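Local coordinates for protein isoflavone reductase (Medicago sativa, PDB 2GAS) that uses NADPH to reduce 2'-hydroxyformononetin to (3R)-vestitone, the penultimate intermediate in the synthesis of the phytoalexin (-)-medicarpin in alfalfa, at residues C82-L87 with F109-G114; L115-H120 with E131-I136; E124-V129 with L262-H267; Y147-C152 with N209-I214. All coordinates share one frame; numbering follows the deposited sequence.

Interaction 1 (C82-L87 with F109-G114)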
loop_
_atom_site.group_PDB
_atom_site.type_symbol
_atom_site.label_atom_id
_atom_site.label_comp_id
_atom_site.label_asym_id
_atom_site.label_seq_id
_atom_site.Cartn_x
_atom_site.Cartn_y
_atom_site.Cartn_z
ATOM N N CYS A 82 -0.528 9.087 5.941
ATOM C CA CYS A 82 0.830 9.147 5.411
ATOM C C CYS A 82 0.929 8.121 4.286
ATOM O O CYS A 82 1.182 6.936 4.523
ATOM C CB CYS A 82 1.849 8.830 6.503
ATOM S SG CYS A 82 3.528 9.212 5.995
ATOM N N ALA A 83 0.717 8.580 3.056
ATOM C CA ALA A 83 0.757 7.705 1.894
ATOM C C ALA A 83 2.165 7.210 1.615
ATOM O O ALA A 83 3.119 7.994 1.599
ATOM C CB ALA A 83 0.204 8.438 0.673
ATOM N N ALA A 84 2.290 5.905 1.397
ATOM C CA ALA A 84 3.585 5.301 1.120
ATOM C C ALA A 84 4.188 5.876 -0.158
ATOM O O ALA A 84 3.475 6.152 -1.127
ATOM C CB ALA A 84 3.443 3.791 1.001
ATOM N N GLY A 85 5.504 6.055 -0.151
ATOM C CA GLY A 85 6.190 6.596 -1.311
ATOM C C GLY A 85 7.579 7.116 -0.985
ATOM O O GLY A 85 8.381 6.418 -0.361
ATOM N N ARG A 86 7.850 8.352 -1.397
ATOM C CA ARG A 86 9.144 9.000 -1.178
ATOM C C ARG A 86 9.490 9.228 0.287
ATOM O O ARG A 86 10.660 9.178 0.667
ATOM C CB ARG A 86 9.182 10.350 -1.904
ATOM C CG ARG A 86 10.506 11.097 -1.773
ATOM C CD ARG A 86 10.451 12.462 -2.455
ATOM N NE ARG A 86 9.749 13.468 -1.659
ATOM C CZ ARG A 86 10.246 14.027 -0.558
ATOM N NH1 ARG A 86 9.541 14.935 0.107
ATOM N NH2 ARG A 86 11.452 13.683 -0.126
ATOM N N LEU A 87 8.480 9.495 1.106
ATOM C CA LEU A 87 8.711 9.746 2.523
ATOM C C LEU A 87 9.382 8.559 3.211
ATOM O O LEU A 87 9.030 7.407 2.963
ATOM C CB LEU A 87 7.386 10.073 3.221
ATOM C CG LEU A 87 6.616 11.279 2.669
ATOM C CD1 LEU A 87 5.278 11.406 3.385
ATOM C CD2 LEU A 87 7.446 12.550 2.840
ATOM N N PHE A 109 -3.235 7.350 9.795
ATOM C CA PHE A 109 -2.909 6.201 8.959
ATOM C C PHE A 109 -1.420 6.265 8.664
ATOM O O PHE A 109 -0.983 7.092 7.866
ATOM C CB PHE A 109 -3.623 6.245 7.598
ATOM C CG PHE A 109 -5.066 5.825 7.628
ATOM C CD1 PHE A 109 -6.041 6.656 8.167
ATOM C CD2 PHE A 109 -5.460 4.615 7.054
ATOM C CE1 PHE A 109 -7.391 6.297 8.130
ATOM C CE2 PHE A 109 -6.813 4.242 7.011
ATOM C CZ PHE A 109 -7.778 5.084 7.547
ATOM N N PRO A 110 -0.612 5.416 9.315
ATOM C CA PRO A 110 0.818 5.487 9.003
ATOM C C PRO A 110 1.103 4.868 7.632
ATOM O O PRO A 110 0.209 4.304 6.995
ATOM C CB PRO A 110 1.465 4.715 10.154
ATOM C CG PRO A 110 0.396 3.732 10.541
ATOM C CD PRO A 110 -0.859 4.563 10.489
ATOM N N SER A 111 2.354 4.973 7.190
ATOM C CA SER A 111 2.774 4.460 5.891
ATOM C C SER A 111 2.851 2.935 5.863
ATOM O O SER A 111 3.929 2.344 5.944
ATOM C CB SER A 111 4.131 5.073 5.513
ATOM O OG SER A 111 4.523 4.694 4.207
ATOM N N GLU A 112 1.687 2.309 5.744
ATOM C CA GLU A 112 1.579 0.859 5.702
ATOM C C GLU A 112 1.429 0.484 4.235
ATOM O O GLU A 112 2.413 0.433 3.505
ATOM C CB GLU A 112 0.364 0.420 6.518
ATOM C CG GLU A 112 0.523 0.631 8.032
ATOM C CD GLU A 112 1.305 -0.488 8.692
ATOM O OE1 GLU A 112 1.306 -1.607 8.134
ATOM O OE2 GLU A 112 1.900 -0.262 9.772
ATOM N N PHE A 113 0.196 0.229 3.813
ATOM C CA PHE A 113 -0.090 -0.089 2.419
ATOM C C PHE A 113 0.687 -1.267 1.839
ATOM O O PHE A 113 1.159 -1.232 0.695
ATOM C CB PHE A 113 0.115 1.174 1.567
ATOM C CG PHE A 113 -0.699 2.344 2.041
ATOM C CD1 PHE A 113 -0.130 3.330 2.846
ATOM C CD2 PHE A 113 -2.065 2.415 1.756
ATOM C CE1 PHE A 113 -0.901 4.364 3.369
ATOM C CE2 PHE A 113 -2.844 3.448 2.277
ATOM C CZ PHE A 113 -2.261 4.425 3.087
ATOM N N GLY A 114 0.797 -2.317 2.642
ATOM C CA GLY A 114 1.478 -3.526 2.228
ATOM C C GLY A 114 0.940 -4.671 3.058
ATOM O O GLY A 114 -0.239 -4.695 3.409
HETATM O O HOH W 1 6.678 5.628 2.572
#

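Interaction 2 (L115-H120 with E131-I136)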
loop_
_atom_site.group_PDB
_atom_site.type_symbol
_atom_site.label_atom_id
_atom_site.label_comp_id
_atom_site.label_asym_id
_atom_site.label_seq_id
_atom_site.Cartn_x
_atom_site.Cartn_y
_atom_site.Cartn_z
ATOM N N LEU A 115 1.795 -5.631 3.380
ATOM C CA LEU A 115 1.355 -6.760 4.190
ATOM C C LEU A 115 1.177 -6.297 5.633
ATOM O O LEU A 115 1.497 -5.157 5.971
ATOM C CB LEU A 115 2.390 -7.893 4.142
ATOM C CG LEU A 115 3.641 -7.753 5.021
ATOM C CD1 LEU A 115 4.485 -9.007 4.891
ATOM C CD2 LEU A 115 4.439 -6.527 4.611
ATOM N N ASP A 116 0.648 -7.169 6.482
ATOM C CA ASP A 116 0.496 -6.829 7.893
ATOM C C ASP A 116 1.882 -7.093 8.495
ATOM O O ASP A 116 2.277 -8.248 8.661
ATOM C CB ASP A 116 -0.552 -7.728 8.558
ATOM C CG ASP A 116 -0.769 -7.378 10.012
ATOM O OD1 ASP A 116 0.064 -6.627 10.555
ATOM O OD2 ASP A 116 -1.758 -7.848 10.613
ATOM N N VAL A 117 2.617 -6.028 8.818
ATOM C CA VAL A 117 3.970 -6.187 9.346
ATOM C C VAL A 117 4.088 -6.860 10.708
ATOM O O VAL A 117 5.198 -7.139 11.168
ATOM C CB VAL A 117 4.736 -4.837 9.364
ATOM C CG1 VAL A 117 4.882 -4.314 7.948
ATOM C CG2 VAL A 117 4.012 -3.821 10.240
ATOM N N ASP A 118 2.960 -7.127 11.355
ATOM C CA ASP A 118 2.996 -7.825 12.639
ATOM C C ASP A 118 2.721 -9.304 12.382
ATOM O O ASP A 118 2.651 -10.109 13.312
ATOM C CB ASP A 118 1.961 -7.245 13.605
ATOM C CG ASP A 118 2.454 -5.983 14.295
ATOM O OD1 ASP A 118 1.612 -5.144 14.671
ATOM O OD2 ASP A 118 3.684 -5.839 14.470
ATOM N N ARG A 119 2.576 -9.645 11.104
ATOM C CA ARG A 119 2.310 -11.016 10.673
ATOM C C ARG A 119 3.158 -11.427 9.472
ATOM O O ARG A 119 2.646 -11.553 8.353
ATOM C CB ARG A 119 0.840 -11.185 10.289
ATOM C CG ARG A 119 -0.151 -11.108 11.425
ATOM C CD ARG A 119 -1.532 -11.435 10.878
ATOM N NE ARG A 119 -2.509 -11.707 11.923
ATOM C CZ ARG A 119 -3.443 -10.851 12.320
ATOM N NH1 ARG A 119 -3.535 -9.657 11.760
ATOM N NH2 ARG A 119 -4.295 -11.201 13.273
ATOM N N HIS A 120 4.449 -11.644 9.687
ATOM C CA HIS A 120 5.307 -12.055 8.587
ATOM C C HIS A 120 6.428 -12.964 9.069
ATOM O O HIS A 120 6.715 -13.046 10.264
ATOM C CB HIS A 120 5.919 -10.838 7.888
ATOM C CG HIS A 120 7.111 -10.272 8.597
ATOM N ND1 HIS A 120 7.027 -9.195 9.455
ATOM C CD2 HIS A 120 8.410 -10.653 8.595
ATOM C CE1 HIS A 120 8.225 -8.936 9.948
ATOM N NE2 HIS A 120 9.081 -9.806 9.443
ATOM N N GLU A 131 10.145 -4.648 9.895
ATOM C CA GLU A 131 10.332 -4.381 11.316
ATOM C C GLU A 131 10.365 -2.891 11.620
ATOM O O GLU A 131 9.943 -2.468 12.700
ATOM C CB GLU A 131 11.608 -5.053 11.829
ATOM C CG GLU A 131 11.464 -6.560 12.018
ATOM C CD GLU A 131 10.218 -6.938 12.818
ATOM O OE1 GLU A 131 9.996 -6.364 13.904
ATOM O OE2 GLU A 131 9.456 -7.818 12.364
ATOM N N GLU A 132 10.868 -2.098 10.679
ATOM C CA GLU A 132 10.916 -0.655 10.872
ATOM C C GLU A 132 9.484 -0.123 10.927
ATOM O O GLU A 132 9.171 0.768 11.719
ATOM C CB GLU A 132 11.695 0.010 9.734
ATOM C CG GLU A 132 11.646 1.528 9.750
ATOM C CD GLU A 132 12.668 2.154 8.818
ATOM O OE1 GLU A 132 12.855 1.633 7.696
ATOM O OE2 GLU A 132 13.275 3.173 9.204
ATOM N N LYS A 133 8.611 -0.673 10.089
ATOM C CA LYS A 133 7.217 -0.243 10.094
ATOM C C LYS A 133 6.539 -0.713 11.383
ATOM O O LYS A 133 5.721 0.004 11.957
ATOM C CB LYS A 133 6.475 -0.798 8.871
ATOM C CG LYS A 133 6.933 -0.197 7.552
ATOM C CD LYS A 133 5.977 -0.562 6.426
ATOM C CE LYS A 133 6.342 0.171 5.150
ATOM N NZ LYS A 133 5.285 0.034 4.108
ATOM N N ALA A 134 6.882 -1.915 11.841
ATOM C CA ALA A 134 6.303 -2.429 13.073
ATOM C C ALA A 134 6.717 -1.537 14.241
ATOM O O ALA A 134 5.933 -1.300 15.156
ATOM C CB ALA A 134 6.755 -3.863 13.320
ATOM N N SER A 135 7.951 -1.043 14.204
ATOM C CA SER A 135 8.428 -0.169 15.273
ATOM C C SER A 135 7.598 1.104 15.324
ATOM O O SER A 135 7.299 1.622 16.403
ATOM C CB SER A 135 9.904 0.171 15.067
ATOM O OG SER A 135 10.709 -0.950 15.374
ATOM N N ILE A 136 7.227 1.616 14.154
ATOM C CA ILE A 136 6.403 2.813 14.098
ATOM C C ILE A 136 5.028 2.524 14.699
ATOM O O ILE A 136 4.444 3.375 15.371
ATOM C CB ILE A 136 6.287 3.325 12.649
ATOM C CG1 ILE A 136 7.626 3.952 12.248
ATOM C CG2 ILE A 136 5.165 4.347 12.523
ATOM C CD1 ILE A 136 7.605 4.620 10.928
HETATM O O HOH W 2 6.308 -8.721 13.114
#

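Interaction 3 (E124-V129 with L262-H267)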
loop_
_atom_site.group_PDB
_atom_site.type_symbol
_atom_site.label_atom_id
_atom_site.label_comp_id
_atom_site.label_asym_id
_atom_site.label_seq_id
_atom_site.Cartn_x
_atom_site.Cartn_y
_atom_site.Cartn_z
ATOM N N GLU A 124 15.947 -11.250 5.423
ATOM C CA GLU A 124 16.607 -10.013 5.030
ATOM C C GLU A 124 16.827 -10.022 3.520
ATOM O O GLU A 124 16.898 -11.088 2.900
ATOM C CB GLU A 124 17.948 -9.870 5.762
ATOM C CG GLU A 124 17.823 -9.781 7.273
ATOM C CD GLU A 124 17.107 -8.521 7.745
ATOM O OE1 GLU A 124 16.893 -8.391 8.969
ATOM O OE2 GLU A 124 16.763 -7.662 6.904
ATOM N N PRO A 125 16.966 -8.839 2.908
ATOM C CA PRO A 125 16.933 -7.514 3.536
ATOM C C PRO A 125 15.541 -6.901 3.722
ATOM O O PRO A 125 15.417 -5.802 4.263
ATOM C CB PRO A 125 17.793 -6.684 2.595
ATOM C CG PRO A 125 17.390 -7.225 1.258
ATOM C CD PRO A 125 17.356 -8.731 1.488
ATOM N N VAL A 126 14.492 -7.594 3.288
ATOM C CA VAL A 126 13.157 -7.019 3.428
ATOM C C VAL A 126 12.652 -7.065 4.869
ATOM O O VAL A 126 11.893 -6.194 5.298
ATOM C CB VAL A 126 12.129 -7.711 2.476
ATOM C CG1 VAL A 126 11.676 -9.046 3.041
ATOM C CG2 VAL A 126 10.942 -6.788 2.247
ATOM N N ARG A 127 13.099 -8.065 5.622
ATOM C CA ARG A 127 12.683 -8.221 7.008
ATOM C C ARG A 127 12.881 -6.945 7.819
ATOM O O ARG A 127 11.994 -6.541 8.573
ATOM C CB ARG A 127 13.456 -9.364 7.670
ATOM C CG ARG A 127 13.012 -9.671 9.093
ATOM C CD ARG A 127 13.876 -10.754 9.719
ATOM N NE ARG A 127 13.349 -11.215 11.004
ATOM C CZ ARG A 127 12.250 -11.951 11.150
ATOM N NH1 ARG A 127 11.541 -12.322 10.089
ATOM N NH2 ARG A 127 11.857 -12.324 12.362
ATOM N N GLN A 128 14.035 -6.302 7.662
ATOM C CA GLN A 128 14.303 -5.086 8.419
ATOM C C GLN A 128 13.345 -3.944 8.094
ATOM O O GLN A 128 13.005 -3.150 8.976
ATOM C CB GLN A 128 15.742 -4.612 8.212
ATOM C CG GLN A 128 16.067 -3.365 9.037
ATOM C CD GLN A 128 15.665 -3.519 10.502
ATOM O OE1 GLN A 128 16.158 -4.407 11.199
ATOM N NE2 GLN A 128 14.761 -2.654 10.970
ATOM N N VAL A 129 12.909 -3.853 6.840
ATOM C CA VAL A 129 11.973 -2.795 6.459
ATOM C C VAL A 129 10.624 -3.026 7.130
ATOM O O VAL A 129 9.986 -2.084 7.605
ATOM C CB VAL A 129 11.761 -2.739 4.936
ATOM C CG1 VAL A 129 10.750 -1.648 4.592
ATOM C CG2 VAL A 129 13.082 -2.469 4.241
ATOM N N LEU A 262 14.088 -7.451 -3.716
ATOM C CA LEU A 262 12.952 -7.827 -4.549
ATOM C C LEU A 262 12.602 -9.301 -4.355
ATOM O O LEU A 262 11.440 -9.649 -4.137
ATOM C CB LEU A 262 13.292 -7.552 -6.016
ATOM C CG LEU A 262 12.171 -7.137 -6.965
ATOM C CD1 LEU A 262 11.550 -5.829 -6.486
ATOM C CD2 LEU A 262 12.738 -6.969 -8.373
ATOM N N LEU A 263 13.609 -10.167 -4.426
ATOM C CA LEU A 263 13.384 -11.598 -4.250
ATOM C C LEU A 263 12.869 -11.919 -2.857
ATOM O O LEU A 263 12.040 -12.813 -2.688
ATOM C CB LEU A 263 14.669 -12.390 -4.499
ATOM C CG LEU A 263 14.876 -13.014 -5.878
ATOM C CD1 LEU A 263 16.066 -13.959 -5.803
ATOM C CD2 LEU A 263 13.628 -13.776 -6.311
ATOM N N ALA A 264 13.370 -11.205 -1.852
ATOM C CA ALA A 264 12.925 -11.442 -0.482
ATOM C C ALA A 264 11.453 -11.044 -0.359
ATOM O O ALA A 264 10.682 -11.687 0.344
ATOM C CB ALA A 264 13.777 -10.644 0.499
ATOM N N LEU A 265 11.071 -9.973 -1.051
ATOM C CA LEU A 265 9.684 -9.524 -1.029
ATOM C C LEU A 265 8.793 -10.616 -1.636
ATOM O O LEU A 265 7.770 -10.979 -1.058
ATOM C CB LEU A 265 9.544 -8.218 -1.823
ATOM C CG LEU A 265 8.166 -7.554 -1.844
ATOM C CD1 LEU A 265 7.697 -7.257 -0.429
ATOM C CD2 LEU A 265 8.250 -6.269 -2.653
ATOM N N TYR A 266 9.199 -11.145 -2.790
ATOM C CA TYR A 266 8.448 -12.206 -3.466
ATOM C C TYR A 266 8.423 -13.480 -2.622
ATOM O O TYR A 266 7.419 -14.180 -2.576
ATOM C CB TYR A 266 9.078 -12.530 -4.822
ATOM C CG TYR A 266 9.028 -11.415 -5.838
ATOM C CD1 TYR A 266 9.970 -11.355 -6.861
ATOM C CD2 TYR A 266 8.038 -10.433 -5.793
ATOM C CE1 TYR A 266 9.937 -10.350 -7.815
ATOM C CE2 TYR A 266 7.996 -9.413 -6.753
ATOM C CZ TYR A 266 8.952 -9.382 -7.756
ATOM O OH TYR A 266 8.950 -8.379 -8.700
ATOM N N HIS A 267 9.542 -13.788 -1.973
ATOM C CA HIS A 267 9.626 -14.971 -1.118
ATOM C C HIS A 267 8.538 -14.920 -0.040
ATOM O O HIS A 267 7.815 -15.888 0.189
ATOM C CB HIS A 267 11.016 -15.040 -0.466
ATOM C CG HIS A 267 11.103 -15.976 0.702
ATOM N ND1 HIS A 267 11.196 -17.345 0.564
ATOM C CD2 HIS A 267 11.103 -15.732 2.034
ATOM C CE1 HIS A 267 11.251 -17.903 1.763
ATOM N NE2 HIS A 267 11.197 -16.946 2.671
#

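Interaction 4 (Y147-C152 with N209-I214)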
loop_
_atom_site.group_PDB
_atom_site.type_symbol
_atom_site.label_atom_id
_atom_site.label_comp_id
_atom_site.label_asym_id
_atom_site.label_seq_id
_atom_site.Cartn_x
_atom_site.Cartn_y
_atom_site.Cartn_z
ATOM N N TYR A 147 -5.376 5.140 15.617
ATOM C CA TYR A 147 -4.825 4.675 14.351
ATOM C C TYR A 147 -5.625 3.664 13.541
ATOM O O TYR A 147 -6.610 3.095 14.001
ATOM C CB TYR A 147 -3.458 4.037 14.619
ATOM C CG TYR A 147 -3.540 2.818 15.526
ATOM C CD1 TYR A 147 -3.450 2.946 16.911
ATOM C CD2 TYR A 147 -3.740 1.537 14.997
ATOM C CE1 TYR A 147 -3.549 1.834 17.751
ATOM C CE2 TYR A 147 -3.847 0.415 15.833
ATOM C CZ TYR A 147 -3.747 0.577 17.207
ATOM O OH TYR A 147 -3.838 -0.512 18.046
ATOM N N THR A 148 -5.171 3.471 12.307
ATOM C CA THR A 148 -5.707 2.454 11.407
ATOM C C THR A 148 -4.530 2.054 10.524
ATOM O O THR A 148 -3.872 2.910 9.926
ATOM C CB THR A 148 -6.857 2.951 10.514
ATOM O OG1 THR A 148 -7.981 3.303 11.331
ATOM C CG2 THR A 148 -7.286 1.832 9.546
ATOM N N TYR A 149 -4.242 0.758 10.481
ATOM C CA TYR A 149 -3.147 0.234 9.666
ATOM C C TYR A 149 -3.795 -0.366 8.429
ATOM O O TYR A 149 -4.508 -1.361 8.524
ATOM C CB TYR A 149 -2.388 -0.853 10.429
ATOM C CG TYR A 149 -1.841 -0.406 11.767
ATOM C CD1 TYR A 149 -1.783 -1.291 12.838
ATOM C CD2 TYR A 149 -1.361 0.893 11.953
ATOM C CE1 TYR A 149 -1.259 -0.897 14.072
ATOM C CE2 TYR A 149 -0.835 1.295 13.180
ATOM C CZ TYR A 149 -0.788 0.396 14.228
ATOM O OH TYR A 149 -0.263 0.793 15.439
ATOM N N LEU A 150 -3.551 0.245 7.275
ATOM C CA LEU A 150 -4.154 -0.220 6.027
ATOM C C LEU A 150 -3.232 -1.241 5.365
ATOM O O LEU A 150 -2.230 -0.889 4.754
ATOM C CB LEU A 150 -4.407 0.977 5.104
ATOM C CG LEU A 150 -5.410 0.867 3.944
ATOM C CD1 LEU A 150 -4.959 -0.199 2.952
ATOM C CD2 LEU A 150 -6.789 0.543 4.485
ATOM N N CYS A 151 -3.577 -2.515 5.512
ATOM C CA CYS A 151 -2.781 -3.603 4.957
ATOM C C CYS A 151 -3.443 -4.093 3.675
ATOM O O CYS A 151 -4.310 -4.970 3.701
ATOM C CB CYS A 151 -2.681 -4.727 5.990
ATOM S SG CYS A 151 -2.073 -4.138 7.601
ATOM N N CYS A 152 -3.023 -3.513 2.554
ATOM C CA CYS A 152 -3.600 -3.843 1.249
ATOM C C CYS A 152 -2.857 -4.922 0.485
ATOM O O CYS A 152 -3.233 -5.267 -0.635
ATOM C CB CYS A 152 -3.676 -2.584 0.385
ATOM S SG CYS A 152 -2.064 -1.819 0.075
ATOM N N ASN A 209 -8.141 2.152 15.998
ATOM C CA ASN A 209 -7.089 1.302 16.555
ATOM C C ASN A 209 -7.183 -0.130 16.039
ATOM O O ASN A 209 -7.017 -1.094 16.790
ATOM C CB ASN A 209 -7.148 1.316 18.091
ATOM C CG ASN A 209 -6.739 2.660 18.683
ATOM O OD1 ASN A 209 -6.728 2.837 19.905
ATOM N ND2 ASN A 209 -6.400 3.607 17.826
ATOM N N LYS A 210 -7.457 -0.253 14.743
ATOM C CA LYS A 210 -7.577 -1.550 14.084
ATOM C C LYS A 210 -6.730 -1.590 12.817
ATOM O O LYS A 210 -6.391 -0.550 12.244
ATOM C CB LYS A 210 -9.032 -1.804 13.672
ATOM C CG LYS A 210 -10.033 -1.982 14.805
ATOM C CD LYS A 210 -10.128 -3.433 15.232
ATOM C CE LYS A 210 -11.414 -3.706 15.995
ATOM N NZ LYS A 210 -11.540 -2.834 17.192
ATOM N N ALA A 211 -6.392 -2.802 12.394
ATOM C CA ALA A 211 -5.661 -3.007 11.154
ATOM C C ALA A 211 -6.760 -3.444 10.185
ATOM O O ALA A 211 -7.567 -4.317 10.515
ATOM C CB ALA A 211 -4.627 -4.119 11.311
ATOM N N VAL A 212 -6.819 -2.816 9.015
ATOM C CA VAL A 212 -7.823 -3.161 8.002
ATOM C C VAL A 212 -7.100 -3.965 6.929
ATOM O O VAL A 212 -6.114 -3.503 6.354
ATOM C CB VAL A 212 -8.456 -1.893 7.387
ATOM C CG1 VAL A 212 -9.415 -2.267 6.261
ATOM C CG2 VAL A 212 -9.200 -1.125 8.460
ATOM N N HIS A 213 -7.595 -5.170 6.665
ATOM C CA HIS A 213 -6.969 -6.067 5.700
ATOM C C HIS A 213 -7.740 -6.188 4.403
ATOM O O HIS A 213 -8.947 -6.431 4.411
ATOM C CB HIS A 213 -6.836 -7.451 6.329
ATOM C CG HIS A 213 -6.211 -7.424 7.686
ATOM N ND1 HIS A 213 -4.853 -7.562 7.881
ATOM C CD2 HIS A 213 -6.747 -7.194 8.907
ATOM C CE1 HIS A 213 -4.581 -7.414 9.166
ATOM N NE2 HIS A 213 -5.711 -7.189 9.809
ATOM N N ILE A 214 -7.034 -6.030 3.289
ATOM C CA ILE A 214 -7.665 -6.148 1.985
ATOM C C ILE A 214 -7.298 -7.491 1.355
ATOM O O ILE A 214 -6.178 -7.685 0.888
ATOM C CB ILE A 214 -7.210 -5.021 1.020
ATOM C CG1 ILE A 214 -7.326 -3.653 1.699
ATOM C CG2 ILE A 214 -8.046 -5.065 -0.261
ATOM C CD1 ILE A 214 -8.728 -3.213 1.977
HETATM O O HOH W 3 -5.194 -7.063 -1.560
#

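Interaction 1 (C82-L87 with F109-G114)
The backbone N of C82 gives a nearly straight hydrogen bond (173°) to F109 O at 2.8 Å, and just beyond it the chains run past each other with A84 beside S111. This is where the parallel strands 79-82 and 107-109 of the Rossmann sheet end, close to the inferred NADP(+) loop that holds G15. S111 is the centre of an inverse gamma turn. Its OG lies anti to the backbone N (chi1 -175°), which lays it against A84 CA at 3.3 Å. A water bound to the same OG accepts from G85 N and donates to L87 O, 3.0 Å from each. C82 O is met by carbon: S111 CA at 3.2 Å and, at the edge of the F113 ring, CE1 at 3.5 Å. F113 CD1 rests 4.0 Å from A84 CB. With an alanine at F113 the ring edge beside C82 O is lost, which would probably leave a gap next to A83 and A84. The E112 carboxylate forms a salt bridge with R137. The contact thus rests on one direct backbone bond, one bridging water and C-H contacts to a buried carbonyl, so it depends on close fit more than on charge.

Interaction 2 (L115-H120 with E131-I136)
V117 packs against K133 and A134. It sits in a type I beta turn, D116 to R119, laid against helix 126-143. D116 also makes an Asx turn: its OD1 accepts from D118 N, which comes from above the carboxylate plane. V117 uses both branches. With CG1 beside the backbone N (chi1 -62°), CG1 falls 4.0 Å from K133 CB while CG2 reaches A134 N at 3.8 Å. The K133 side chain crosses V117 at about a right angle and then runs on extended. Its NZ bonds to E112 O, outside this contact; K133 is the inferred proton acceptor of the active site. D118 brings OD2 to 3.8 Å from A134 CB, but its carboxylate is held mainly by salt bridges to R138 and R137. D116 OD2 has its own salt bridge to R119 NH1. A chi1 of 81° at H120 brings the ring edge back to its own turn. ND1 then bonds to V117 O at 3.2 Å. The acceptor lies in the ring plane, while the donor stands above the carbonyl plane. The E131 chain, bent at chi2, swings its carboxylate toward this ring, the two planes 45° apart. E131 OE2 ends at the ring edge, 2.9 Å from H120 CE1.

Interaction 3 (E124-V129 with L262-H267)
A264 and V126 bring their backbones close, with CA atoms 5.9 Å apart. The alanine is small enough to allow this. Its single methyl is the bump on helix 259-271. The hollow that takes it belongs to the start of helix 126-143 and the turn before it. V126 CG1 forms one wall, 3.7 Å from A264 CB. P125 CD forms another at 4.2 Å, and E124 O adds a polar rim 4.0 Å from the same methyl. The peptide bond before P125 is cis. V126 is a fork with a prong for each of two neighbours. Its chi1 of 79° sends CG1 to A264. Its CG2, on the far side from the backbone N, goes to L265 CD1 at 4.2 Å. In the fold, this joins the helix that carries K133 to a helix late in the chain, probably part of the smaller substrate-binding domain, as in related reductases. The contact has no hydrogen bond across it and is made by apolar surfaces. Y261, one turn earlier on helix 259-271, extends the packing by touching P125, V126 and V129. Elsewhere on that helix, L263 and H267 pack against helix 245-254. E124 turns its side chain back to its own segment. OE2 accepts from Q128 N at 3.1 Å, on the syn side of the carboxylate and 33° out of its plane.

Interaction 4 (Y147-C152 with N209-I214)
Y149 and C151 carry the backbone bonding between the parallel strands 148-151 and 210-213, each using both N and O. Strand 284-286 completes this three-stranded sheet. Y149 N bonds to K210 O at 3.1 Å and Y149 O accepts from V212 N. C151 N bonds to V212 O at 2.8 Å and C151 O accepts from I214 N. Past the strand ends, a water joins C152 O to I214 O. The bond from N209 N to Y147 O is weak. A chi1 of 62° folds the Y147 ring across to N209, whose CA lies over its centre at 3.5 Å, and the amide plane is only 11° from the ring plane. On the opposite face lies Y149 OH, itself bonded to E141. Were Y147 an alanine, N209 would lose the ring it lies against, and its side chain would probably be freer to turn. Apolar contacts divide by face. T148 CG2 meets V212 CG2 at 3.7 Å on the face shared with L150; Y149 CB meets A211 CB on the other. Buried backbone polar groups are paired strand to strand; the T148, L150 and V212 face packs by apolar contact, while on the other the polar ends of Y149 and H213 bond outside the pair.

In the fold
From the N terminus, interaction 1 comes first. It closes the loop that holds helix 92-102 and ties two neighbouring strand ends of the Rossmann sheet. Interaction 2 follows in series and closes a short loop onto helix 126-143. The two touch at the inferred active-site lysine. Interaction 3 starts inside that loop, so it crosses interaction 2. It runs on to helix 259-271 and joins the same helix to the late part of the chain. Interaction 4 is nested within the long loop of interaction 3 and pairs two strands of the second, three-stranded sheet. It also meets interaction 1, where F113 N probably bonds to L150 O, which ties the loop after strand 107-109 to strand 148-151.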